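PDB 1M55: Rep protein from Adeno-associated virus - 5, which probably nicks viral DNA at the replication origin, as an HUH-type endonuclease, to start rolling-circle-like replication of the viral genome. Local coordinates for residues S97-S101 with M102-R106; L43-T46 with L47-Q50; S147-P151 with A152-P156. All blocks are in the same frame, centred on the assembly; numbering follows the deposited sequence.

Contact 1. Residues S97-S101 with M102-R106; sequences SGISS and MVLGR
S100, S101 and M102 carry the opening turn of helix 101-118, where the loop leaving strand 88-95 swings into the helix. The carbonyl O of S100 faces into this turn and meets two backbone amides. V103 N gives it the better bond, 3.2 Å from S100 O, arriving above the carbonyl plane, while L104 N adds a weak one. The S100 hydroxyl lies over the same turn: OG sits between the backbone N and the carbonyl carbon (chi1 71°), which presses it against V103 CG1 at 3.2 Å. M102 has its CG placed likewise between its own N and carbonyl carbon (chi1 78°), and this sets M102 CG alongside S100 OG at 3.9 Å.

The S101 side chain leaves on the side away from 102-106, though CB touches M102 N; its OG is hydrogen-bonded to N142 ND2. The S101 carbonyl O stays on the helix side, taking a long, weak bond from L104 N and a firmer one from a water 2.7 Å from S101 O. That water also accepts from G105 N at 2.8 Å, so it stands in for a direct bond between S101 O and G105 N. On the buried side, I99 and L104 both lean on W67 of helix 50-71. Their side chains cross at about a right angle, with I99 CG2 touching L104 CD1 at 3.8 Å.

Contact 2. Residues L43-T46 with L47-Q50; sequences LNLT and LVEQ
N44 O receives L47 N at 3.1 Å and starts a short 3-10 turn, with an Asx turn formed by the N44 side chain at its head. The turn is tightly bonded, though N44 and T46 lie at the surface. N44 OD1 takes two donors from the same face of its amide plane: T46 OG1 at 2.7 Å and T46 N at 3.1 Å. A chi1 of 65° sets the T46 hydroxyl beside that residue's own N, so OG1 joins the N-H on OD1. These two bonds hold the amide group in place, while N44 ND2 rests against L47 CG at 3.8 Å. One residue on, V48 N binds L45 O at 3.0 Å, and V48, the buried residue here, packs its side chain on Q163 and W164 of strand 162-167.

Toward helix 50-71 the contact is looser and mediated by water. One water links T46 O to E49 OE2, the side chain of the residue at the helix N-cap. Q50 reaches back from the first turn, its OE1 held by W35 N and its NE2 brushing L45 CG at 4.1 Å. A second water bridges the two segments, donating to L45 O and V48 O and accepting from Q50 NE2 at 2.9 Å.

Contact 3. Residues S147-P151 with A152-P156; sequences SGYIP and AYLLP
With CG opposite the backbone N in both Y149 (chi1 180°) and Y153, the two tyrosines leave helix 149-154 side by side and point the same way, one turn apart. Their rings meet obliquely, planes at 45° and centroids 5.2 Å apart. Y149 OH lies 3.3 Å from Y153 CD2 and CE2, with CZ just behind it, and Y153 CB covers one face of the Y149 ring near its rim. The Y149 hydroxyl is bound to E6, which helps fix that ring.

The backbone that carries them begins as an ordinary alpha-helix, A152 N to G148 O and Y153 N to Y149 O, and then widens. I150 O accepts only a weak bond from L154 N, but a nearly straight one (174°) from L155 N at 2.9 Å: a pi-type turn. With L155 N bound there, its side chain turns toward I150 and P151: CG meets I150 CG2 at 3.8 Å and CD1 lies 3.7 Å from P151 CA.

The Y153 side chain is about 6 Å from a bound zinc ion, and L154 touches E82 and H91, which with H89 form a zinc site, consistent with the active site of an HUH nuclease, where a tyrosine-bearing helix lies by the metal. I150, L154 and L155 pack on F78 of strand 77-83, while P151, A152, L155 and P156 face helix 179-191, which places this helix between sheet and C-terminal helix.

How the contacts relate
Contacts 1 and 3 are partly buried, contact 3 lying nearer the chain's centre, between the sheet and helix 179-191; contact 2 is at the surface. Helix 50-71 ties contacts 1 and 2 together: 47-50 leads into its start, whereas 97-106 packs on its far part, the two centres lying about 35 Å apart on opposite sides of the chain's centre. Strand 88-95 relates contacts 1 and 3, since 97-101 follows it and 147-151 packs against it. The chemistry follows the setting. Waters complete the polar network in contacts 1 and 2, both at entries to helices, while aromatic and aliphatic packing dominates contact 3, at a helix with a widened turn.

Contact 1. Residues S97-S101 with M102-R106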
loop_
_atom_site.group_PDB
_atom_site.type_symbol
_atom_site.label_atom_id
_atom_site.label_comp_id
_atom_site.label_asym_id
_atom_site.label_seq_id
_atom_site.Cartn_x
_atom_site.Cartn_y
_atom_site.Cartn_z
ATOM N N SER A 97 6.811 15.286 4.529
ATOM C CA SER A 97 7.366 16.467 3.871
ATOM C C SER A 97 6.443 17.127 2.846
ATOM O O SER A 97 5.976 16.486 1.901
ATOM C CB SER A 97 8.707 16.111 3.221
ATOM O OG SER A 97 9.432 17.268 2.831
ATOM N N GLY A 98 6.162 18.408 3.060
ATOM C CA GLY A 98 5.322 19.159 2.145
ATOM C C GLY A 98 3.822 19.002 2.298
ATOM O O GLY A 98 3.061 19.695 1.616
ATOM N N ILE A 99 3.386 18.122 3.193
ATOM C CA ILE A 99 1.957 17.885 3.401
ATOM C C ILE A 99 1.568 18.159 4.854
ATOM O O ILE A 99 1.968 17.418 5.755
ATOM C CB ILE A 99 1.584 16.415 3.070
ATOM C CG1 ILE A 99 2.198 15.982 1.730
ATOM C CG2 ILE A 99 0.063 16.250 3.045
ATOM C CD1 ILE A 99 1.582 16.634 0.515
ATOM N N SER A 100 0.814 19.228 5.094
ATOM C CA SER A 100 0.393 19.544 6.454
ATOM C C SER A 100 -0.756 18.627 6.863
ATOM O O SER A 100 -1.613 18.278 6.043
ATOM C CB SER A 100 -0.014 21.017 6.583
ATOM O OG SER A 100 -1.235 21.293 5.920
ATOM N N SER A 101 -0.798 18.272 8.140
ATOM C CA SER A 101 -1.826 17.381 8.656
ATOM C C SER A 101 -3.261 17.874 8.457
ATOM O O SER A 101 -4.151 17.074 8.166
ATOM C CB SER A 101 -1.566 17.078 10.137
ATOM O OG SER A 101 -2.432 16.061 10.617
ATOM N N MET A 102 -3.490 19.180 8.580
ATOM C CA MET A 102 -4.842 19.717 8.424
ATOM C C MET A 102 -5.391 19.622 6.998
ATOM O O MET A 102 -6.605 19.540 6.798
ATOM C CB MET A 102 -4.924 21.165 8.933
ATOM C CG MET A 102 -4.371 22.224 7.987
ATOM S SD MET A 102 -4.590 23.916 8.621
ATOM C CE MET A 102 -6.354 23.900 9.083
ATOM N N VAL A 103 -4.497 19.596 6.013
ATOM C CA VAL A 103 -4.912 19.514 4.618
ATOM C C VAL A 103 -4.896 18.079 4.062
ATOM O O VAL A 103 -5.491 17.800 3.013
ATOM C CB VAL A 103 -4.051 20.456 3.735
ATOM C CG1 VAL A 103 -2.671 19.861 3.482
ATOM C CG2 VAL A 103 -4.768 20.763 2.441
ATOM N N LEU A 104 -4.254 17.165 4.788
ATOM C CA LEU A 104 -4.154 15.765 4.371
ATOM C C LEU A 104 -5.496 15.127 4.007
ATOM O O LEU A 104 -5.586 14.378 3.031
ATOM C CB LEU A 104 -3.456 14.931 5.453
ATOM C CG LEU A 104 -3.161 13.462 5.123
ATOM C CD1 LEU A 104 -2.186 13.358 3.960
ATOM C CD2 LEU A 104 -2.594 12.766 6.350
ATOM N N GLY A 105 -6.537 15.425 4.781
ATOM C CA GLY A 105 -7.848 14.863 4.510
ATOM C C GLY A 105 -8.329 15.199 3.109
ATOM O O GLY A 105 -8.771 14.322 2.365
ATOM N N ARG A 106 -8.224 16.470 2.735
ATOM C CA ARG A 106 -8.651 16.903 1.411
ATOM C C ARG A 106 -7.792 16.259 0.326
ATOM O O ARG A 106 -8.315 15.792 -0.688
ATOM C CB ARG A 106 -8.585 18.423 1.294
ATOM C CG ARG A 106 -9.433 18.992 0.166
ATOM C CD ARG A 106 -9.178 20.476 -0.008
ATOM N NE ARG A 106 -7.836 20.739 -0.527
ATOM C CZ ARG A 106 -7.058 21.743 -0.135
ATOM N NH1 ARG A 106 -7.472 22.598 0.792
ATOM N NH2 ARG A 106 -5.865 21.907 -0.688
HETATM O O HOH W 1 -6.674 16.277 7.462
#

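Contact 2. Residues L43-T46 with L47-Q50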
loop_
_atom_site.group_PDB
_atom_site.type_symbol
_atom_site.label_atom_id
_atom_site.label_comp_id
_atom_site.label_asym_id
_atom_site.label_seq_id
_atom_site.Cartn_x
_atom_site.Cartn_y
_atom_site.Cartn_z
ATOM N N LEU A 43 10.412 -15.130 -2.079
ATOM C CA LEU A 43 9.006 -15.382 -1.805
ATOM C C LEU A 43 8.509 -16.577 -2.606
ATOM O O LEU A 43 9.111 -16.963 -3.608
ATOM C CB LEU A 43 8.153 -14.157 -2.167
ATOM C CG LEU A 43 8.351 -12.836 -1.419
ATOM C CD1 LEU A 43 7.442 -11.782 -2.024
ATOM C CD2 LEU A 43 8.053 -13.008 0.056
ATOM N N ASN A 44 7.427 -17.184 -2.133
ATOM C CA ASN A 44 6.817 -18.304 -2.825
ATOM C C ASN A 44 5.708 -17.672 -3.672
ATOM O O ASN A 44 4.702 -17.193 -3.139
ATOM C CB ASN A 44 6.232 -19.295 -1.818
ATOM C CG ASN A 44 5.533 -20.459 -2.486
ATOM O OD1 ASN A 44 5.419 -20.512 -3.711
ATOM N ND2 ASN A 44 5.063 -21.403 -1.684
ATOM N N LEU A 45 5.908 -17.637 -4.984
ATOM C CA LEU A 45 4.942 -17.025 -5.891
ATOM C C LEU A 45 3.551 -17.647 -5.859
ATOM O O LEU A 45 2.561 -16.947 -6.068
ATOM C CB LEU A 45 5.480 -17.012 -7.327
ATOM C CG LEU A 45 4.720 -16.157 -8.353
ATOM C CD1 LEU A 45 4.758 -14.686 -7.955
ATOM C CD2 LEU A 45 5.326 -16.337 -9.732
ATOM N N THR A 46 3.459 -18.938 -5.561
ATOM C CA THR A 46 2.157 -19.602 -5.524
ATOM C C THR A 46 1.241 -19.029 -4.445
ATOM O O THR A 46 0.021 -19.161 -4.535
ATOM C CB THR A 46 2.289 -21.130 -5.330
ATOM O OG1 THR A 46 2.851 -21.412 -4.043
ATOM C CG2 THR A 46 3.193 -21.721 -6.402
ATOM N N LEU A 47 1.826 -18.376 -3.439
ATOM C CA LEU A 47 1.044 -17.783 -2.355
ATOM C C LEU A 47 0.645 -16.330 -2.629
ATOM O O LEU A 47 -0.054 -15.708 -1.828
ATOM C CB LEU A 47 1.805 -17.877 -1.029
ATOM C CG LEU A 47 2.073 -19.297 -0.520
ATOM C CD1 LEU A 47 2.879 -19.246 0.772
ATOM C CD2 LEU A 47 0.748 -20.024 -0.305
ATOM N N VAL A 48 1.117 -15.786 -3.746
ATOM C CA VAL A 48 0.800 -14.413 -4.130
ATOM C C VAL A 48 -0.434 -14.431 -5.035
ATOM O O VAL A 48 -0.478 -15.175 -6.019
ATOM C CB VAL A 48 1.980 -13.755 -4.882
ATOM C CG1 VAL A 48 1.600 -12.354 -5.346
ATOM C CG2 VAL A 48 3.215 -13.702 -3.980
ATOM N N GLU A 49 -1.438 -13.633 -4.688
ATOM C CA GLU A 49 -2.672 -13.554 -5.465
ATOM C C GLU A 49 -2.487 -12.487 -6.544
ATOM O O GLU A 49 -2.706 -11.298 -6.303
ATOM C CB GLU A 49 -3.847 -13.211 -4.547
ATOM C CG GLU A 49 -4.044 -14.196 -3.389
ATOM C CD GLU A 49 -4.252 -15.631 -3.847
ATOM O OE1 GLU A 49 -4.805 -15.849 -4.948
ATOM O OE2 GLU A 49 -3.864 -16.550 -3.097
ATOM N N GLN A 50 -2.119 -12.928 -7.744
ATOM C CA GLN A 50 -1.839 -12.018 -8.850
ATOM C C GLN A 50 -2.920 -11.033 -9.307
ATOM O O GLN A 50 -2.613 -9.862 -9.560
ATOM C CB GLN A 50 -1.227 -12.782 -10.027
ATOM C CG GLN A 50 0.160 -13.347 -9.708
ATOM C CD GLN A 50 0.802 -14.070 -10.883
ATOM O OE1 GLN A 50 0.782 -13.579 -12.016
ATOM N NE2 GLN A 50 1.392 -15.230 -10.616
HETATM O O HOH W 2 0.790 -16.578 -8.129
HETATM O O HOH W 3 -2.627 -19.371 -3.397
#

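Contact 3. Residues S147-P151 with A152-P156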
loop_
_atom_site.group_PDB
_atom_site.type_symbol
_atom_site.label_atom_id
_atom_site.label_comp_id
_atom_site.label_asym_id
_atom_site.label_seq_id
_atom_site.Cartn_x
_atom_site.Cartn_y
_atom_site.Cartn_z
ATOM N N SER A 147 10.511 5.864 10.698
ATOM C CA SER A 147 11.020 4.690 9.989
ATOM C C SER A 147 10.972 3.382 10.771
ATOM O O SER A 147 10.786 2.315 10.178
ATOM C CB SER A 147 12.454 4.940 9.515
ATOM O OG SER A 147 12.541 6.173 8.819
ATOM N N GLY A 148 11.146 3.467 12.090
ATOM C CA GLY A 148 11.132 2.284 12.935
ATOM C C GLY A 148 9.868 1.449 12.828
ATOM O O GLY A 148 9.895 0.241 13.073
ATOM N N TYR A 149 8.765 2.095 12.463
ATOM C CA TYR A 149 7.477 1.423 12.293
ATOM C C TYR A 149 7.590 0.322 11.228
ATOM O O TYR A 149 6.911 -0.704 11.303
ATOM C CB TYR A 149 6.427 2.460 11.884
ATOM C CG TYR A 149 5.022 1.940 11.652
ATOM C CD1 TYR A 149 4.137 1.767 12.717
ATOM C CD2 TYR A 149 4.548 1.712 10.356
ATOM C CE1 TYR A 149 2.809 1.389 12.501
ATOM C CE2 TYR A 149 3.220 1.333 10.126
ATOM C CZ TYR A 149 2.358 1.177 11.205
ATOM O OH TYR A 149 1.042 0.823 10.994
ATOM N N ILE A 150 8.475 0.519 10.252
ATOM C CA ILE A 150 8.655 -0.467 9.191
ATOM C C ILE A 150 9.203 -1.801 9.720
ATOM O O ILE A 150 8.522 -2.825 9.611
ATOM C CB ILE A 150 9.497 0.113 8.017
ATOM C CG1 ILE A 150 8.728 1.273 7.369
ATOM C CG2 ILE A 150 9.815 -0.969 6.994
ATOM C CD1 ILE A 150 9.544 2.117 6.404
ATOM N N PRO A 151 10.412 -1.814 10.323
ATOM C CA PRO A 151 10.928 -3.094 10.832
ATOM C C PRO A 151 10.143 -3.647 12.028
ATOM O O PRO A 151 10.080 -4.862 12.234
ATOM C CB PRO A 151 12.377 -2.761 11.213
ATOM C CG PRO A 151 12.313 -1.307 11.569
ATOM C CD PRO A 151 11.424 -0.751 10.474
ATOM N N ALA A 152 9.524 -2.757 12.796
ATOM C CA ALA A 152 8.761 -3.169 13.969
ATOM C C ALA A 152 7.424 -3.824 13.661
ATOM O O ALA A 152 7.062 -4.834 14.270
ATOM C CB ALA A 152 8.528 -1.975 14.874
ATOM N N TYR A 153 6.722 -3.284 12.670
ATOM C CA TYR A 153 5.384 -3.752 12.352
ATOM C C TYR A 153 5.139 -4.364 10.978
ATOM O O TYR A 153 4.431 -5.364 10.866
ATOM C CB TYR A 153 4.437 -2.577 12.572
ATOM C CG TYR A 153 2.965 -2.881 12.511
ATOM C CD1 TYR A 153 2.368 -3.748 13.429
ATOM C CD2 TYR A 153 2.144 -2.214 11.602
ATOM C CE1 TYR A 153 0.992 -3.927 13.449
ATOM C CE2 TYR A 153 0.772 -2.385 11.615
ATOM C CZ TYR A 153 0.201 -3.236 12.543
ATOM O OH TYR A 153 -1.165 -3.354 12.587
ATOM N N LEU A 154 5.708 -3.770 9.934
ATOM C CA LEU A 154 5.486 -4.275 8.581
ATOM C C LEU A 154 6.404 -5.411 8.145
ATOM O O LEU A 154 5.933 -6.416 7.609
ATOM C CB LEU A 154 5.544 -3.132 7.570
ATOM C CG LEU A 154 4.540 -2.001 7.812
ATOM C CD1 LEU A 154 4.695 -0.957 6.714
ATOM C CD2 LEU A 154 3.114 -2.541 7.839
ATOM N N LEU A 155 7.705 -5.269 8.383
ATOM C CA LEU A 155 8.656 -6.308 7.982
ATOM C C LEU A 155 8.410 -7.717 8.548
ATOM O O LEU A 155 8.707 -8.702 7.875
ATOM C CB LEU A 155 10.104 -5.876 8.251
ATOM C CG LEU A 155 10.631 -4.650 7.495
ATOM C CD1 LEU A 155 12.148 -4.590 7.632
ATOM C CD2 LEU A 155 10.241 -4.714 6.018
ATOM N N PRO A 156 7.881 -7.836 9.787
ATOM C CA PRO A 156 7.620 -9.158 10.376
ATOM C C PRO A 156 6.573 -10.023 9.662
ATOM O O PRO A 156 6.527 -11.236 9.881
ATOM C CB PRO A 156 7.139 -8.813 11.786
ATOM C CG PRO A 156 7.833 -7.541 12.092
ATOM C CD PRO A 156 7.682 -6.781 10.801
#